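PDB 6EKR: type ii site-specific deoxyribonuclease from Klebsiella pneumoniae, which probably cleaves double-stranded DNA at a specific recognition sequence, acting as a type II restriction endonuclease with a PD-(D/E)xK nuclease domain. Local coordinates for residues N52-H57 / P68-L73; S230-D235 / Y265-E270. The protein carries 2 engineered substitutions. All coordinates share one frame; numbering follows the deposited sequence.

Contact 1: N52-H57 / P68-L73; sequences NTQEYH and PVRDDL
His57 and Val69 hold the two backbones together as an antiparallel hydrogen-bonded pair, each giving its N-H to the carbonyl of the other. His57 N lies 2.6 Å from Val69 O. In the return bond, from Val69 N, the donor lies in the plane of the His57 carbonyl. Pro68 CA, 3.4 Å from His57 O, adds a CA-H...O contact beside that bond.

The bridge is single; the backbones are still close at Tyr56 and Arg70 and diverge beyond that pair, their directions being 109° apart. It lies along the edge of strand 53-61 that also pairs with strand 64-65, so the irregular segment 68-73 adds one bridge on the side of strand 53-61 away from strand 41-49, before the chain leaves toward helix 78-91.

Apolar contact centres on Tyr56. Its CB meets Pro68 CB at 3.8 Å, while the methylene CG of Arg70 approaches ring atom CE1 obliquely. The ring meets the aliphatic CG and CD of the arginine, while the guanidinium stands at 86° to it. The Tyr56 hydroxyl reaches beyond both segments to Asp267 and His243.

Among the polar groups, Asp71 OD1 sits 3.5 Å above the centre of the His57 ring, and its hydrogen-bond partner is Tyr42 OH. The bent chain of Gln54 (chi2 61°) puts OE1 over one face of the Arg70 guanidinium, 3.5 Å from NE and badly angled for a hydrogen bond. Leu73 CD2 lies over the rim of the opposite face. Asp72 grips the same group side-on: OD1 receives NE through its syn lone pair at 2.8 Å, and OD2, tilted from the guanidinium plane, receives NH2.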
loop_
_atom_site.group_PDB
_atom_site.type_symbol
_atom_site.label_atom_id
_atom_site.label_comp_id
_atom_site.label_asym_id
_atom_site.label_seq_id
_atom_site.Cartn_x
_atom_site.Cartn_y
_atom_site.Cartn_z
ATOM N N ASN A 52 5.670 27.272 10.444
ATOM C CA ASN A 52 6.391 27.400 11.705
ATOM C C ASN A 52 7.573 26.440 11.770
ATOM O O ASN A 52 7.829 25.679 10.826
ATOM C CB ASN A 52 5.454 27.169 12.887
ATOM C CG ASN A 52 4.356 28.207 12.966
ATOM O OD1 ASN A 52 4.567 29.311 13.467
ATOM N ND2 ASN A 52 3.171 27.854 12.479
ATOM N N THR A 53 8.301 26.510 12.877
ATOM C CA THR A 53 9.386 25.581 13.172
ATOM C C THR A 53 8.874 24.601 14.219
ATOM O O THR A 53 8.160 24.991 15.145
ATOM C CB THR A 53 10.646 26.318 13.715
ATOM O OG1 THR A 53 11.193 27.177 12.700
ATOM C CG2 THR A 53 11.718 25.325 14.178
ATOM N N GLN A 54 9.203 23.324 14.044
ATOM C CA GLN A 54 8.928 22.325 15.074
ATOM C C GLN A 54 10.178 21.522 15.367
ATOM O O GLN A 54 10.681 20.792 14.505
ATOM C CB GLN A 54 7.764 21.408 14.696
ATOM C CG GLN A 54 7.419 20.417 15.777
ATOM C CD GLN A 54 6.986 21.091 17.058
ATOM O OE1 GLN A 54 5.811 21.423 17.238
ATOM N NE2 GLN A 54 7.933 21.285 17.970
ATOM N N GLU A 55 10.680 21.678 16.586
ATOM C CA GLU A 55 11.883 20.975 17.010
ATOM C C GLU A 55 11.582 19.548 17.439
ATOM O O GLU A 55 10.587 19.288 18.124
ATOM C CB GLU A 55 12.576 21.731 18.141
ATOM C CG GLU A 55 13.303 22.986 17.681
ATOM C CD GLU A 55 14.073 23.669 18.797
ATOM O OE1 GLU A 55 13.899 23.298 19.985
ATOM O OE2 GLU A 55 14.854 24.592 18.479
ATOM N N TYR A 56 12.450 18.631 17.031
ATOM C CA TYR A 56 12.322 17.233 17.419
ATOM C C TYR A 56 13.569 16.738 18.124
ATOM O O TYR A 56 14.682 17.105 17.757
ATOM C CB TYR A 56 12.052 16.365 16.191
ATOM C CG TYR A 56 10.660 16.501 15.619
ATOM C CD1 TYR A 56 9.612 15.721 16.107
ATOM C CD2 TYR A 56 10.387 17.403 14.584
ATOM C CE1 TYR A 56 8.333 15.832 15.580
ATOM C CE2 TYR A 56 9.103 17.520 14.056
ATOM C CZ TYR A 56 8.087 16.731 14.565
ATOM O OH TYR A 56 6.819 16.828 14.064
ATOM N N HIS A 57 13.371 15.901 19.137
ATOM C CA HIS A 57 14.472 15.228 19.826
ATOM C C HIS A 57 14.599 13.764 19.411
ATOM O O HIS A 57 13.705 13.203 18.785
ATOM C CB HIS A 57 14.282 15.313 21.338
ATOM C CG HIS A 57 14.717 16.618 21.934
ATOM N ND1 HIS A 57 14.095 17.815 21.644
ATOM C CD2 HIS A 57 15.695 16.908 22.821
ATOM C CE1 HIS A 57 14.681 18.787 22.320
ATOM N NE2 HIS A 57 15.656 18.263 23.039
ATOM N N PRO A 68 12.350 10.540 15.392
ATOM C CA PRO A 68 12.272 11.848 16.040
ATOM C C PRO A 68 11.101 11.948 17.019
ATOM O O PRO A 68 10.019 11.414 16.761
ATOM C CB PRO A 68 12.092 12.809 14.862
ATOM C CG PRO A 68 11.446 11.989 13.804
ATOM C CD PRO A 68 12.043 10.622 13.952
ATOM N N VAL A 69 11.338 12.641 18.127
ATOM C CA VAL A 69 10.397 12.725 19.239
ATOM C C VAL A 69 10.144 14.185 19.609
ATOM O O VAL A 69 11.078 14.935 19.900
ATOM C CB VAL A 69 10.930 11.933 20.471
ATOM C CG1 VAL A 69 10.402 12.492 21.780
ATOM C CG2 VAL A 69 10.575 10.469 20.357
ATOM N N ARG A 70 8.877 14.584 19.582
ATOM C CA ARG A 70 8.498 15.902 20.063
ATOM C C ARG A 70 8.705 15.978 21.567
ATOM O O ARG A 70 7.900 15.459 22.341
ATOM C CB ARG A 70 7.056 16.253 19.686
ATOM C CG ARG A 70 6.936 16.968 18.357
ATOM C CD ARG A 70 5.518 17.398 18.080
ATOM N NE ARG A 70 5.108 18.496 18.946
ATOM C CZ ARG A 70 3.880 19.002 18.995
ATOM N NH1 ARG A 70 2.907 18.512 18.232
ATOM N NH2 ARG A 70 3.626 20.003 19.821
ATOM N N ASP A 71 9.802 16.624 21.954
ATOM C CA ASP A 71 10.201 16.793 23.350
ATOM C C ASP A 71 9.141 17.497 24.180
ATOM O O ASP A 71 8.957 17.205 25.366
ATOM C CB ASP A 71 11.482 17.604 23.419
ATOM C CG ASP A 71 11.975 17.772 24.831
ATOM O OD1 ASP A 71 12.946 17.077 25.184
ATOM O OD2 ASP A 71 11.389 18.576 25.595
ATOM N N ASP A 72 8.452 18.436 23.543
ATOM C CA ASP A 72 7.368 19.153 24.175
ATOM C C ASP A 72 6.158 18.255 24.438
ATOM O O ASP A 72 5.190 18.693 25.050
ATOM C CB ASP A 72 6.962 20.325 23.290
ATOM C CG ASP A 72 6.064 19.905 22.155
ATOM O OD1 ASP A 72 6.568 19.465 21.096
ATOM O OD2 ASP A 72 4.839 20.022 22.331
ATOM N N LEU A 73 6.219 17.007 23.969
ATOM C CA LEU A 73 5.085 16.079 24.025
ATOM C C LEU A 73 5.419 14.817 24.839
ATOM O O LEU A 73 4.589 14.310 25.599
ATOM C CB LEU A 73 4.665 15.715 22.596
ATOM C CG LEU A 73 3.182 15.712 22.197
ATOM C CD1 LEU A 73 2.471 17.029 22.532
ATOM C CD2 LEU A 73 3.028 15.382 20.710
#

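Contact 2: S230-D235 / Y265-E270; sequences SETQQD and YCDIPE
Glu231 runs past Pro269 and ends against Tyr265, and each of its side-chain carbons has a neighbour across the contact. CB faces the proline ring, 4.1 Å from Pro269 CG. The next carbon, Glu231 CG, stays 3.9 Å from that same Pro269 CG and also comes to 3.4 Å from Tyr265 CE1, so it touches both, in directions roughly at right angles. A bend at chi2 (-58°) keeps CD as near the phenol oxygen as CG is, and OE2 closes the gap. At the tip, OE2 accepts the hydrogen bond from Tyr265 OH at 2.8 Å, meeting it on the anti side of the carboxylate. This oxygen lies at the edge of the tyrosine ring and in its plane, although the carboxylate is turned 73° from that plane. OE2 is gripped a second time by Thr199 OG1, and OE1 faces Arg200 in a long, weak ion pair.

Pro269 also serves the tyrosine directly: its CD stands 3.9 Å above the ring centre. The ring is therefore located by a proline over one face and by Glu231 at its edge.

Ser230 and Asp267 make the backbone-side contact. Ser230 CA approaches Asp267 O at 3.6 Å in a CA-H...O contact, and their CB atoms are 3.9 Å apart. Thr232 CG2 touches Asp267 OD2, whose stronger partner is Tyr56 OH.

Strands 222-227 and 262-265 are adjacent and parallel in the mixed sheet, consistent with the core of a PD-(D/E)xK nuclease. Both segments leave the C-terminal ends of these strands: 230-235 leads into the hairpin with strand 240-243, which helix 247-257 follows, and 265-270 passes His243 on that hairpin before helix 275-278.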
loop_
_atom_site.group_PDB
_atom_site.type_symbol
_atom_site.label_atom_id
_atom_site.label_comp_id
_atom_site.label_asym_id
_atom_site.label_seq_id
_atom_site.Cartn_x
_atom_site.Cartn_y
_atom_site.Cartn_z
ATOM N N SER A 230 2.024 10.405 14.262
ATOM C CA SER A 230 2.567 11.526 13.514
ATOM C C SER A 230 2.493 11.243 12.019
ATOM O O SER A 230 1.794 10.330 11.579
ATOM C CB SER A 230 4.020 11.791 13.929
ATOM O OG SER A 230 4.921 10.868 13.320
ATOM N N GLU A 231 3.195 12.071 11.250
ATOM C CA GLU A 231 3.497 11.800 9.860
ATOM C C GLU A 231 4.938 12.203 9.624
ATOM O O GLU A 231 5.324 12.527 8.509
ATOM C CB GLU A 231 2.565 12.574 8.927
ATOM C CG GLU A 231 1.126 12.105 8.910
ATOM C CD GLU A 231 0.965 10.650 8.515
ATOM O OE1 GLU A 231 1.917 10.048 7.960
ATOM O OE2 GLU A 231 -0.130 10.101 8.763
ATOM N N THR A 232 5.728 12.180 10.691
ATOM C CA THR A 232 7.138 12.535 10.626
ATOM C C THR A 232 7.945 11.533 9.823
ATOM O O THR A 232 7.653 10.336 9.804
ATOM C CB THR A 232 7.773 12.629 12.023
ATOM O OG1 THR A 232 7.638 11.375 12.705
ATOM C CG2 THR A 232 7.123 13.727 12.847
ATOM N N GLN A 233 8.961 12.038 9.146
ATOM C CA GLN A 233 9.940 11.186 8.513
ATOM C C GLN A 233 11.321 11.700 8.853
ATOM O O GLN A 233 11.592 12.903 8.766
ATOM C CB GLN A 233 9.754 11.144 7.003
ATOM C CG GLN A 233 10.554 10.027 6.335
ATOM C CD GLN A 233 10.554 10.135 4.827
ATOM O OE1 GLN A 233 10.955 11.167 4.263
ATOM N NE2 GLN A 233 10.112 9.066 4.160
ATOM N N GLN A 234 12.185 10.774 9.248
ATOM C CA GLN A 234 13.548 11.100 9.592
ATOM C C GLN A 234 14.392 11.196 8.336
ATOM O O GLN A 234 14.269 10.372 7.425
ATOM C CB GLN A 234 14.125 10.036 10.519
ATOM C CG GLN A 234 15.337 10.505 11.290
ATOM C CD GLN A 234 15.441 9.855 12.654
ATOM O OE1 GLN A 234 15.598 8.636 12.764
ATOM N NE2 GLN A 234 15.364 10.668 13.706
ATOM N N ASP A 235 15.223 12.229 8.287
ATOM C CA ASP A 235 16.329 12.277 7.351
ATOM C C ASP A 235 17.568 12.207 8.227
ATOM O O ASP A 235 18.017 13.235 8.755
ATOM C CB ASP A 235 16.295 13.571 6.543
ATOM C CG ASP A 235 17.132 13.499 5.273
ATOM O OD1 ASP A 235 17.956 12.560 5.129
ATOM O OD2 ASP A 235 16.961 14.398 4.417
ATOM N N TYR A 265 -4.142 12.811 15.497
ATOM C CA TYR A 265 -2.703 12.705 15.659
ATOM C C TYR A 265 -2.274 13.215 17.017
ATOM O O TYR A 265 -2.864 14.138 17.556
ATOM C CB TYR A 265 -1.973 13.534 14.608
ATOM C CG TYR A 265 -2.064 13.031 13.189
ATOM C CD1 TYR A 265 -1.114 12.144 12.678
ATOM C CD2 TYR A 265 -3.081 13.469 12.345
ATOM C CE1 TYR A 265 -1.195 11.691 11.364
ATOM C CE2 TYR A 265 -3.172 13.027 11.032
ATOM C CZ TYR A 265 -2.231 12.144 10.544
ATOM O OH TYR A 265 -2.337 11.721 9.243
ATOM N N CYS A 266 -1.235 12.607 17.564
ATOM C CA CYS A 266 -0.562 13.159 18.712
ATOM C C CYS A 266 0.195 14.371 18.235
ATOM O O CYS A 266 0.172 15.428 18.865
ATOM C CB CYS A 266 0.425 12.149 19.275
ATOM S SG CYS A 266 -0.311 10.992 20.381
ATOM N N ASP A 267 0.861 14.194 17.101
ATOM C CA ASP A 267 1.690 15.206 16.503
ATOM C C ASP A 267 1.093 15.481 15.136
ATOM O O ASP A 267 1.470 14.861 14.152
ATOM C CB ASP A 267 3.124 14.676 16.417
ATOM C CG ASP A 267 4.083 15.632 15.732
ATOM O OD1 ASP A 267 3.701 16.768 15.370
ATOM O OD2 ASP A 267 5.250 15.229 15.559
ATOM N N ILE A 268 0.134 16.403 15.095
ATOM C CA ILE A 268 -0.553 16.753 13.858
ATOM C C ILE A 268 0.407 17.480 12.932
ATOM O O ILE A 268 0.998 18.492 13.332
ATOM C CB ILE A 268 -1.777 17.646 14.093
ATOM C CG1 ILE A 268 -2.796 16.946 14.988
ATOM C CG2 ILE A 268 -2.431 17.968 12.769
ATOM C CD1 ILE A 268 -3.716 17.886 15.743
ATOM N N PRO A 269 0.578 16.964 11.694
ATOM C CA PRO A 269 1.421 17.703 10.758
ATOM C C PRO A 269 0.778 19.038 10.447
ATOM O O PRO A 269 -0.435 19.118 10.226
ATOM C CB PRO A 269 1.462 16.813 9.511
ATOM C CG PRO A 269 0.323 15.875 9.647
ATOM C CD PRO A 269 0.022 15.727 11.104
ATOM N N GLU A 270 1.602 20.074 10.466
ATOM C CA GLU A 270 1.185 21.443 10.212
ATOM C C GLU A 270 0.355 21.599 8.937
ATOM O O GLU A 270 -0.616 22.361 8.937
ATOM C CB GLU A 270 2.419 22.326 10.167
ATOM C CG GLU A 270 2.197 23.736 9.682
ATOM C CD GLU A 270 3.513 24.452 9.499
ATOM O OE1 GLU A 270 3.914 25.200 10.424
ATOM O OE2 GLU A 270 4.155 24.233 8.446
#

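From the N terminus, strand 41-49 turns back into strand 53-61, and contact 1 then closes a short loop of ten intervening residues before helix 78-91. The helices that follow and the first strands of the mixed sheet come next. Contact 2 closes a longer loop, 29 residues, containing strand 240-243 and helix 247-257. The two loops follow one another in series, neither nested nor crossing, yet the centres of the two contacts are about 9 Å apart. Tyr56 OH to Asp267 OD2, 2.7 Å, and Asn52 N to Glu270 OE1 join them, and Pro68 packs on Gln234. Together they tie the N-terminal antiparallel sheet to the C-terminal ends of parallel strands 222-227 and 262-265 in the mixed sheet.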